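Local coordinates for protein ralf, proline/betaine transporter (PDB 4D7Q) that is a Legionella/Rickettsia RalF chimera whose Sec7 domain probably acts as a guanine nucleotide exchange factor, joined here to a capping domain, at residues 316-319 with 320-324. The protein carries 2 engineered substitutions. Residues are numbered along the deposited sequence; the frame is centred on the assembly and turned at random.
Sequences LKLA and AQITA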
loop_
_atom_site.group_PDB
_atom_site.type_symbol
_atom_site.label_atom_id
_atom_site.label_comp_id
_atom_site.label_asym_id
_atom_site.label_seq_id
_atom_site.Cartn_x
_atom_site.Cartn_y
_atom_site.Cartn_z
ATOM N N LEU A 316 20.621 1.359 -3.530
ATOM C CA LEU A 316 20.224 0.199 -4.313
ATOM C C LEU A 316 21.123 -0.990 -3.942
ATOM O O LEU A 316 20.613 -2.089 -3.707
ATOM C CB LEU A 316 20.309 0.528 -5.829
ATOM C CG LEU A 316 20.061 -0.640 -6.814
ATOM C CD1 LEU A 316 18.646 -1.201 -6.702
ATOM C CD2 LEU A 316 20.349 -0.234 -8.229
ATOM N N LYS A 317 22.453 -0.753 -3.824
ATOM C CA LYS A 317 23.406 -1.787 -3.422
ATOM C C LYS A 317 23.076 -2.283 -2.007
ATOM O O LYS A 317 22.969 -3.491 -1.785
ATOM C CB LYS A 317 24.832 -1.223 -3.479
ATOM C CG LYS A 317 25.912 -2.280 -3.338
ATOM C CD LYS A 317 27.262 -1.657 -3.075
ATOM C CE LYS A 317 28.301 -2.700 -2.749
ATOM N NZ LYS A 317 29.683 -2.161 -2.884
ATOM N N LEU A 318 22.874 -1.337 -1.057
ATOM C CA LEU A 318 22.525 -1.670 0.327
ATOM C C LEU A 318 21.236 -2.495 0.402
ATOM O O LEU A 318 21.231 -3.512 1.109
ATOM C CB LEU A 318 22.444 -0.400 1.211
ATOM C CG LEU A 318 22.103 -0.588 2.709
ATOM C CD1 LEU A 318 23.173 -1.421 3.450
ATOM C CD2 LEU A 318 21.923 0.740 3.383
ATOM N N ALA A 319 20.188 -2.131 -0.388
ATOM C CA ALA A 319 18.938 -2.907 -0.405
ATOM C C ALA A 319 19.207 -4.343 -0.912
ATOM O O ALA A 319 18.757 -5.288 -0.266
ATOM C CB ALA A 319 17.865 -2.219 -1.243
ATOM N N ALA A 320 20.050 -4.511 -1.970
ATOM C CA ALA A 320 20.420 -5.848 -2.466
ATOM C C ALA A 320 21.266 -6.643 -1.457
ATOM O O ALA A 320 21.064 -7.851 -1.350
ATOM C CB ALA A 320 21.136 -5.760 -3.805
ATOM N N GLN A 321 22.195 -5.971 -0.712
ATOM C CA GLN A 321 23.055 -6.616 0.321
ATOM C C GLN A 321 22.215 -7.149 1.476
ATOM O O GLN A 321 22.438 -8.266 1.948
ATOM C CB GLN A 321 24.118 -5.640 0.871
ATOM C CG GLN A 321 25.206 -5.305 -0.143
ATOM C CD GLN A 321 26.146 -4.216 0.307
ATOM O OE1 GLN A 321 25.745 -3.103 0.641
ATOM N NE2 GLN A 321 27.428 -4.502 0.274
ATOM N N ILE A 322 21.259 -6.331 1.937
ATOM C CA ILE A 322 20.327 -6.673 3.019
ATOM C C ILE A 322 19.502 -7.872 2.573
ATOM O O ILE A 322 19.397 -8.848 3.324
ATOM C CB ILE A 322 19.427 -5.461 3.374
ATOM C CG1 ILE A 322 20.258 -4.356 4.088
ATOM C CG2 ILE A 322 18.196 -5.908 4.233
ATOM C CD1 ILE A 322 19.597 -2.942 4.120
ATOM N N THR A 323 18.944 -7.804 1.335
ATOM C CA THR A 323 18.119 -8.887 0.791
ATOM C C THR A 323 18.887 -10.195 0.690
ATOM O O THR A 323 18.381 -11.231 1.115
ATOM C CB THR A 323 17.470 -8.502 -0.544
ATOM O OG1 THR A 323 16.850 -7.224 -0.432
ATOM C CG2 THR A 323 16.422 -9.489 -0.946
ATOM N N ALA A 324 20.126 -10.142 0.162
ATOM C CA ALA A 324 20.965 -11.336 -0.007
ATOM C C ALA A 324 21.449 -11.913 1.329
ATOM O O ALA A 324 21.871 -13.065 1.370
ATOM C CB ALA A 324 22.135 -11.030 -0.927
#
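Thr323 sends both its backbone N and its hydroxyl to one acceptor, the carbonyl oxygen of Ala319. The hydroxyl bond is the shorter, with OG1 2.7 Å from Ala319 O, and the two donors come in from opposite faces of the carbonyl plane; OG1 stands 37° out of it. A first torsion of -49° sets OG1 beside the backbone N and anti to the carbonyl carbon, which turns the hydroxyl back toward the preceding turn. Threonine suits this buried place because its polar atom finds a partner within its own helix. The bond from Thr323 N belongs to the i to i+4 series of the helix, in which Leu316 O also receives Ala320 N, Lys317 O receives Gln321 N at 2.8 Å, Leu318 O receives Ile322 N at 2.9 Å, and Ala320 O receives Ala324 N. Toward the C-terminal end, side chains serve as donors: Ser325 OG to Gln321 O, and Arg352 NH1 to Ala324 O. These residues make up most of helix 313-325 in the capping domain, the Rickettsia part of the engineered fusion, where the helix packs against the antiparallel sheet on one flank and helix 341-351 on another. Small alanines fit such close packing: Ala319 meets Ile301, Pro303 and Tyr209, while Ala320 lies against Tyr209 and Ile351. Leu318 and Ile322 add an apolar contact one turn apart, CG of the leucine resting 3.7 Å from CD1 of the isoleucine; Leu242, from a loop, also touches Leu318. At the more open edge, Gln321 lays its chain back over the preceding turn, CG 3.3 Å from Lys317 O, and its amide NE2 comes within 3.6 Å of Lys317 CE. Here the lysine contributes its aliphatic stem: with CG anti to the backbone N (chi1 -169°), its extended chain passes obliquely beside the glutamine amide.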